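Local coordinates for protein DHC, diheme cytochrome c (Rhodobacter sphaeroides, PDB 2FW5) that carries two covalently bound heme c groups and probably transfers electrons, with the sphaeroides heme protein SHP as an interaction partner, at residues A[34-39]-A[91-96]; A[13-18]-A[28-33]. All coordinates share one frame; numbering follows the deposited sequence.

Contact 1 (A[34-39]-A[91-96]); sequences ALLPAR and DTPLRI. With HEC (heme c), chain C.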
loop_
_atom_site.group_PDB
_atom_site.type_symbol
_atom_site.label_atom_id
_atom_site.label_comp_id
_atom_site.label_asym_id
_atom_site.label_seq_id
_atom_site.Cartn_x
_atom_site.Cartn_y
_atom_site.Cartn_z
ATOM N N ALA A 34 -3.555 -4.190 -4.899
ATOM C CA ALA A 34 -2.690 -5.169 -5.572
ATOM C C ALA A 34 -1.245 -5.204 -5.054
ATOM O O ALA A 34 -0.489 -6.140 -5.340
ATOM C CB ALA A 34 -2.692 -4.889 -7.051
ATOM N N LEU A 35 -0.863 -4.216 -4.231
ATOM C CA LEU A 35 0.509 -4.162 -3.797
ATOM C C LEU A 35 0.827 -4.904 -2.454
ATOM O O LEU A 35 1.985 -4.962 -2.075
ATOM C CB LEU A 35 0.917 -2.700 -3.747
ATOM C CG LEU A 35 1.611 -2.100 -4.985
ATOM C CD1 LEU A 35 1.611 -2.909 -6.340
ATOM C CD2 LEU A 35 1.267 -0.592 -5.113
ATOM N N LEU A 36 -0.191 -5.454 -1.751
ATOM C CA LEU A 36 0.078 -6.231 -0.547
ATOM C C LEU A 36 -0.794 -7.480 -0.589
ATOM O O LEU A 36 -1.910 -7.479 -1.161
ATOM C CB LEU A 36 -0.270 -5.398 0.717
ATOM C CG LEU A 36 0.735 -4.333 1.207
ATOM C CD1 LEU A 36 0.164 -3.642 2.490
ATOM C CD2 LEU A 36 2.224 -4.893 1.433
ATOM N N PRO A 37 -0.324 -8.578 -0.020
ATOM C CA PRO A 37 -1.187 -9.777 0.090
ATOM C C PRO A 37 -2.371 -9.582 1.057
ATOM O O PRO A 37 -2.325 -8.640 1.876
ATOM C CB PRO A 37 -0.227 -10.884 0.613
ATOM C CG PRO A 37 0.926 -10.120 1.268
ATOM C CD PRO A 37 1.038 -8.752 0.499
ATOM N N ALA A 38 -3.420 -10.382 0.936
ATOM C CA ALA A 38 -4.586 -10.189 1.819
ATOM C C ALA A 38 -4.256 -10.153 3.305
ATOM O O ALA A 38 -4.830 -9.328 4.084
ATOM C CB ALA A 38 -5.608 -11.269 1.573
ATOM N N ARG A 39 -3.389 -11.063 3.735
ATOM C CA ARG A 39 -2.980 -11.056 5.150
ATOM C C ARG A 39 -2.401 -9.719 5.652
ATOM O O ARG A 39 -2.655 -9.339 6.830
ATOM C CB ARG A 39 -2.017 -12.222 5.467
ATOM C CG ARG A 39 -0.701 -12.209 4.696
ATOM C CD ARG A 39 0.023 -13.602 4.766
ATOM N NE ARG A 39 1.260 -13.606 3.983
ATOM C CZ ARG A 39 1.349 -13.974 2.687
ATOM N NH1 ARG A 39 0.275 -14.329 1.972
ATOM N NH2 ARG A 39 2.552 -14.045 2.113
ATOM N N ASP A 91 5.829 -14.568 5.377
ATOM C CA ASP A 91 5.989 -13.101 5.533
ATOM C C ASP A 91 4.606 -12.431 5.513
ATOM O O ASP A 91 3.801 -12.703 4.630
ATOM C CB ASP A 91 6.783 -12.475 4.382
ATOM C CG ASP A 91 8.132 -13.121 4.149
ATOM O OD1 ASP A 91 8.781 -13.522 5.153
ATOM O OD2 ASP A 91 8.629 -13.249 2.982
ATOM N N THR A 92 4.371 -11.511 6.450
ATOM C CA THR A 92 3.209 -10.623 6.422
ATOM C C THR A 92 3.771 -9.173 6.481
ATOM O O THR A 92 3.821 -8.546 7.556
ATOM C CB THR A 92 2.304 -10.997 7.604
ATOM O OG1 THR A 92 1.870 -12.345 7.445
ATOM C CG2 THR A 92 0.943 -10.172 7.669
ATOM N N PRO A 93 4.270 -8.655 5.345
ATOM C CA PRO A 93 4.876 -7.304 5.384
ATOM C C PRO A 93 3.808 -6.227 5.705
ATOM O O PRO A 93 2.697 -6.355 5.200
ATOM C CB PRO A 93 5.423 -7.134 3.968
ATOM C CG PRO A 93 4.551 -7.947 3.103
ATOM C CD PRO A 93 4.339 -9.241 3.985
ATOM N N LEU A 94 4.116 -5.166 6.448
ATOM C CA LEU A 94 3.075 -4.161 6.696
ATOM C C LEU A 94 3.310 -2.916 5.826
ATOM O O LEU A 94 2.504 -1.987 5.821
ATOM C CB LEU A 94 2.985 -3.831 8.193
ATOM C CG LEU A 94 2.571 -5.038 9.097
ATOM C CD1 LEU A 94 2.238 -4.566 10.546
ATOM C CD2 LEU A 94 1.344 -5.785 8.494
ATOM N N ARG A 95 4.457 -2.899 5.141
ATOM C CA ARG A 95 4.820 -1.794 4.267
ATOM C C ARG A 95 5.035 -2.341 2.858
ATOM O O ARG A 95 5.815 -3.286 2.653
ATOM C CB ARG A 95 6.145 -1.140 4.708
ATOM C CG ARG A 95 6.033 -0.260 5.995
ATOM C CD ARG A 95 7.333 0.506 6.326
ATOM N NE ARG A 95 7.175 1.439 7.444
ATOM C CZ ARG A 95 6.753 2.718 7.315
ATOM N NH1 ARG A 95 6.452 3.195 6.131
ATOM N NH2 ARG A 95 6.638 3.519 8.369
ATOM N N ILE A 96 4.385 -1.707 1.903
ATOM C CA ILE A 96 4.696 -1.914 0.492
ATOM C C ILE A 96 6.175 -1.585 0.278
ATOM O O ILE A 96 6.866 -2.293 -0.454
ATOM C CB ILE A 96 3.829 -0.947 -0.361
ATOM C CG1 ILE A 96 2.347 -1.369 -0.258
ATOM C CG2 ILE A 96 4.341 -0.872 -1.778
ATOM C CD1 ILE A 96 1.316 -0.380 -0.873
HETATM FE FE HEC C . -1.554 4.825 6.362
HETATM C CHA HEC C . 1.782 4.242 6.043
HETATM C CHB HEC C . -2.258 1.960 4.551
HETATM C CHC HEC C . -4.923 5.601 6.430
HETATM C CHD HEC C . -0.927 7.635 8.404
HETATM N NA HEC C . -0.391 3.319 5.443
HETATM C C1A HEC C . 0.952 3.317 5.427
HETATM C C2A HEC C . 1.362 2.121 4.699
HETATM C C3A HEC C . 0.246 1.504 4.278
HETATM C C4A HEC C . -0.897 2.249 4.755
HETATM C CMA HEC C . 0.144 0.205 3.458
HETATM C CAA HEC C . 2.867 1.730 4.477
HETATM C CBA HEC C . 3.325 2.649 3.365
HETATM C CGA HEC C . 4.720 2.085 2.922
HETATM O O1A HEC C . 4.787 1.036 2.277
HETATM O O2A HEC C . 5.773 2.662 3.225
HETATM N NB HEC C . -3.274 3.926 5.601
HETATM C C1B HEC C . -3.324 2.716 4.952
HETATM C C2B HEC C . -4.712 2.407 4.758
HETATM C C3B HEC C . -5.456 3.398 5.267
HETATM C C4B HEC C . -4.558 4.389 5.811
HETATM C CMB HEC C . -5.142 1.086 4.094
HETATM C CAB HEC C . -7.006 3.498 5.360
HETATM C CBB HEC C . -7.701 2.653 6.213
HETATM N NC HEC C . -2.734 6.347 7.269
HETATM C C1C HEC C . -4.085 6.474 7.098
HETATM C C2C HEC C . -4.484 7.699 7.809
HETATM C C3C HEC C . -3.364 8.260 8.370
HETATM C C4C HEC C . -2.243 7.405 8.027
HETATM C CMC HEC C . -5.942 8.169 7.821
HETATM C CAC HEC C . -3.164 9.563 9.224
HETATM C CBC HEC C . -3.974 9.824 10.303
HETATM N ND HEC C . 0.144 5.792 7.150
HETATM C C1D HEC C . 0.180 6.943 7.960
HETATM C C2D HEC C . 1.555 7.259 8.298
HETATM C C3D HEC C . 2.396 6.210 7.560
HETATM C C4D HEC C . 1.449 5.340 6.857
HETATM C CMD HEC C . 2.064 8.441 9.190
HETATM C CAD HEC C . 3.942 6.154 7.575
HETATM C CBD HEC C . 4.428 6.817 6.269
HETATM C CGD HEC C . 5.970 6.829 6.241
HETATM O O1D HEC C . 6.633 5.901 6.795
HETATM O O2D HEC C . 6.533 7.772 5.665
#

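Contact 2 (A[13-18]-A[28-33]); sequences LVVTDP and HMAYPA. With HEC (heme c), chain C.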
loop_
_atom_site.group_PDB
_atom_site.type_symbol
_atom_site.label_atom_id
_atom_site.label_comp_id
_atom_site.label_asym_id
_atom_site.label_seq_id
_atom_site.Cartn_x
_atom_site.Cartn_y
_atom_site.Cartn_z
ATOM N N LEU A 13 -2.973 -0.067 -11.157
ATOM C CA LEU A 13 -2.492 0.093 -9.800
ATOM C C LEU A 13 -3.141 1.361 -9.261
ATOM O O LEU A 13 -2.479 2.360 -9.018
ATOM C CB LEU A 13 -0.965 0.161 -9.779
ATOM C CG LEU A 13 -0.225 -1.142 -10.070
ATOM C CD1 LEU A 13 1.236 -0.925 -9.930
ATOM C CD2 LEU A 13 -0.664 -2.272 -9.144
ATOM N N VAL A 14 -4.456 1.293 -9.084
ATOM C CA VAL A 14 -5.252 2.464 -8.728
ATOM C C VAL A 14 -6.308 2.005 -7.715
ATOM O O VAL A 14 -6.956 0.991 -7.958
ATOM C CB VAL A 14 -6.023 3.000 -10.000
ATOM C CG1 VAL A 14 -6.945 4.069 -9.662
ATOM C CG2 VAL A 14 -5.079 3.535 -11.022
ATOM N N VAL A 15 -6.518 2.751 -6.622
ATOM C CA VAL A 15 -7.690 2.421 -5.736
ATOM C C VAL A 15 -8.994 2.806 -6.463
ATOM O O VAL A 15 -9.203 3.996 -6.761
ATOM C CB VAL A 15 -7.589 3.112 -4.324
ATOM C CG1 VAL A 15 -8.882 2.857 -3.473
ATOM C CG2 VAL A 15 -6.414 2.468 -3.560
ATOM N N THR A 16 -9.860 1.845 -6.778
ATOM C CA THR A 16 -11.111 2.230 -7.446
ATOM C C THR A 16 -12.289 2.410 -6.449
ATOM O O THR A 16 -13.348 2.938 -6.818
ATOM C CB THR A 16 -11.481 1.217 -8.563
ATOM O OG1 THR A 16 -11.549 -0.114 -8.013
ATOM C CG2 THR A 16 -10.352 1.084 -9.588
ATOM N N ASP A 17 -12.111 1.979 -5.198
ATOM C CA ASP A 17 -13.239 1.959 -4.221
ATOM C C ASP A 17 -13.331 3.345 -3.552
ATOM O O ASP A 17 -12.324 3.833 -3.016
ATOM C CB ASP A 17 -13.022 0.897 -3.154
ATOM C CG ASP A 17 -14.107 0.937 -2.083
ATOM O OD1 ASP A 17 -13.808 1.333 -0.934
ATOM O OD2 ASP A 17 -15.296 0.658 -2.361
ATOM N N PRO A 18 -14.494 4.020 -3.658
ATOM C CA PRO A 18 -14.613 5.414 -3.188
ATOM C C PRO A 18 -14.322 5.580 -1.699
ATOM O O PRO A 18 -13.643 6.516 -1.378
ATOM C CB PRO A 18 -16.072 5.829 -3.539
ATOM C CG PRO A 18 -16.571 4.821 -4.538
ATOM C CD PRO A 18 -15.727 3.537 -4.330
ATOM N N HIS A 28 -1.624 10.146 3.218
ATOM C CA HIS A 28 -0.731 9.746 2.131
ATOM C C HIS A 28 -1.675 9.335 0.955
ATOM O O HIS A 28 -2.905 9.390 1.066
ATOM C CB HIS A 28 0.187 8.578 2.581
ATOM C CG HIS A 28 -0.546 7.479 3.299
ATOM N ND1 HIS A 28 -1.487 6.689 2.674
ATOM C CD2 HIS A 28 -0.488 7.047 4.586
ATOM C CE1 HIS A 28 -1.960 5.795 3.532
ATOM N NE2 HIS A 28 -1.365 5.984 4.702
ATOM N N MET A 29 -1.109 8.936 -0.164
ATOM C CA MET A 29 -1.877 8.358 -1.267
ATOM C C MET A 29 -2.590 7.096 -0.819
ATOM O O MET A 29 -2.062 6.345 0.045
ATOM C CB MET A 29 -0.914 7.996 -2.431
ATOM C CG MET A 29 -1.587 7.626 -3.755
ATOM S SD MET A 29 -0.267 7.101 -4.837
ATOM C CE MET A 29 -0.199 5.304 -4.723
ATOM N N ALA A 30 -3.762 6.849 -1.435
ATOM C CA ALA A 30 -4.544 5.645 -1.182
ATOM C C ALA A 30 -3.741 4.606 -1.926
ATOM O O ALA A 30 -3.666 4.643 -3.144
ATOM C CB ALA A 30 -5.944 5.805 -1.769
ATOM N N TYR A 31 -3.080 3.701 -1.210
ATOM C CA TYR A 31 -2.324 2.649 -1.890
ATOM C C TYR A 31 -3.213 1.543 -2.518
ATOM O O TYR A 31 -4.133 1.019 -1.882
ATOM C CB TYR A 31 -1.327 2.023 -0.953
ATOM C CG TYR A 31 -0.425 2.982 -0.266
ATOM C CD1 TYR A 31 -0.515 3.188 1.146
ATOM C CD2 TYR A 31 0.524 3.677 -0.976
ATOM C CE1 TYR A 31 0.357 4.081 1.800
ATOM C CE2 TYR A 31 1.371 4.596 -0.336
ATOM C CZ TYR A 31 1.287 4.795 1.059
ATOM O OH TYR A 31 2.169 5.686 1.677
ATOM N N PRO A 32 -2.892 1.167 -3.770
ATOM C CA PRO A 32 -3.606 0.105 -4.493
ATOM C C PRO A 32 -3.563 -1.305 -3.791
ATOM O O PRO A 32 -2.480 -1.723 -3.376
ATOM C CB PRO A 32 -2.825 -0.003 -5.817
ATOM C CG PRO A 32 -2.026 1.248 -5.911
ATOM C CD PRO A 32 -1.781 1.740 -4.536
ATOM N N ALA A 33 -4.718 -1.966 -3.670
ATOM C CA ALA A 33 -4.872 -3.294 -3.050
ATOM C C ALA A 33 -3.837 -4.272 -3.586
ATOM O O ALA A 33 -3.341 -5.124 -2.846
ATOM C CB ALA A 33 -6.231 -3.804 -3.325
HETATM FE FE HEC C . -1.554 4.825 6.362
HETATM C CHA HEC C . 1.782 4.242 6.043
HETATM C CHB HEC C . -2.258 1.960 4.551
HETATM C CHC HEC C . -4.923 5.601 6.430
HETATM C CHD HEC C . -0.927 7.635 8.404
HETATM N NA HEC C . -0.391 3.319 5.443
HETATM C C1A HEC C . 0.952 3.317 5.427
HETATM C C2A HEC C . 1.362 2.121 4.699
HETATM C C3A HEC C . 0.246 1.504 4.278
HETATM C C4A HEC C . -0.897 2.249 4.755
HETATM C CMA HEC C . 0.144 0.205 3.458
HETATM C CAA HEC C . 2.867 1.730 4.477
HETATM C CBA HEC C . 3.325 2.649 3.365
HETATM C CGA HEC C . 4.720 2.085 2.922
HETATM O O1A HEC C . 4.787 1.036 2.277
HETATM O O2A HEC C . 5.773 2.662 3.225
HETATM N NB HEC C . -3.274 3.926 5.601
HETATM C C1B HEC C . -3.324 2.716 4.952
HETATM C C2B HEC C . -4.712 2.407 4.758
HETATM C C3B HEC C . -5.456 3.398 5.267
HETATM C C4B HEC C . -4.558 4.389 5.811
HETATM C CMB HEC C . -5.142 1.086 4.094
HETATM C CAB HEC C . -7.006 3.498 5.360
HETATM C CBB HEC C . -7.701 2.653 6.213
HETATM N NC HEC C . -2.734 6.347 7.269
HETATM C C1C HEC C . -4.085 6.474 7.098
HETATM C C2C HEC C . -4.484 7.699 7.809
HETATM C C3C HEC C . -3.364 8.260 8.370
HETATM C C4C HEC C . -2.243 7.405 8.027
HETATM C CMC HEC C . -5.942 8.169 7.821
HETATM C CAC HEC C . -3.164 9.563 9.224
HETATM C CBC HEC C . -3.974 9.824 10.303
HETATM N ND HEC C . 0.144 5.792 7.150
HETATM C C1D HEC C . 0.180 6.943 7.960
HETATM C C2D HEC C . 1.555 7.259 8.298
HETATM C C3D HEC C . 2.396 6.210 7.560
HETATM C C4D HEC C . 1.449 5.340 6.857
HETATM C CMD HEC C . 2.064 8.441 9.190
HETATM C CAD HEC C . 3.942 6.154 7.575
HETATM C CBD HEC C . 4.428 6.817 6.269
HETATM C CGD HEC C . 5.970 6.829 6.241
HETATM O O1D HEC C . 6.633 5.901 6.795
HETATM O O2D HEC C . 6.533 7.772 5.665
HETATM O O HOH W 1 -6.868 -1.059 -5.639
HETATM O O HOH W 2 -4.495 4.678 -5.932
#

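Contact 1 (A[34-39]-A[91-96])
R39 grips the backbone carbonyl of D91 side-on: NE lies 2.8 Å from D91 O in the straighter bond (159°), NH2 3.1 Å from D91 O in a more bent one. The oxygen lies near the guanidinium plane. R39 NH1 faces D76 in a long, weak ion pair. P37 CB lies over the rim of one guanidinium face, and the CD of R39 runs past T92 OG1 at 3.5 Å. A methionine in place of R39 has neither nitrogen, and D91 O would probably be left without these two donors. The carboxylate of D91 turns elsewhere, OD2 accepting from V88 N, and P93 O is bonded to S40 OG. Inward, the contact turns apolar: L36 CG meets I96 CG1 at 3.7 Å, and L36 CD2 rests near the P93 ring. In this diheme cytochrome L36 and I96 line one heme c pocket, and L35, which I96 CD1 reaches at its CB, borders the other heme. Next to I96, R95, extended from CG to NE, carries NH1 to 2.8 Å from heme O1D and 3.0 Å from heme O2A, bridging both propionates, while NH2 also donates to O1D; S97, S120 and S122 supply further hydrogen bonds to the heme.

Contact 2 (A[13-18]-A[28-33])
V15 lays its CG2 methyl over the A30-Y31 backbone, 3.2 Å from Y31 O and 3.8 Å from A30 CB. With CG1 anti to the backbone N (chi1 175°), CG2 is the methyl left to face that chain. Next along, the P32 ring packs against the L13-V14 peptide, its CG 3.3 Å from L13 O and less closely against L13 CB. Polar backbone atoms are joined through water: one molecule accepts from V15 N and donates to A30 O, both at 2.9 Å, and another donates to V14 O and accepts from A33 N. Behind this seam lies the axial ligand of heme c. H28 NE2 binds the iron at 2.0 Å, with H51 as the other axial ligand, giving bis-histidine coordination; H28 ND1 donates to M29 O (2.7 Å, 160°), which, with the iron bond, helps hold the ring's rotation and would probably make the imidazole a stronger ligand. M29 O also lies over the centre of the Y31 ring, whose CE1 reaches heme C3A at 3.6 Å while its hydroxyl is bonded to S122 O. The two segments flank helix 18-23, with D17 as its N-cap, and V15 and A33 rest on helix 60-72 through Y69 and L70.

How the contacts relate
Contact 2 closes before contact 1 opens, so the two follow in series along the chain, their centres 14 Å apart and on opposite sides of the chain's centre. The loop through residues 28-33 runs straight into 34-39, whose end enters helix 38-45; residues 91-96 come back from the later loop ahead of helix 100-106. They touch where I96 CD1 packs on Y31 CB (3.6 Å) and where L13 CD2 meets L35 CD1. Both border the same heme: contact 2 supplies an axial ligand, and the 91-96 segment of contact 1 contributes R95 to the propionates. Y31 touches both hemes and L35 the other one, so the junction helps line the region between them.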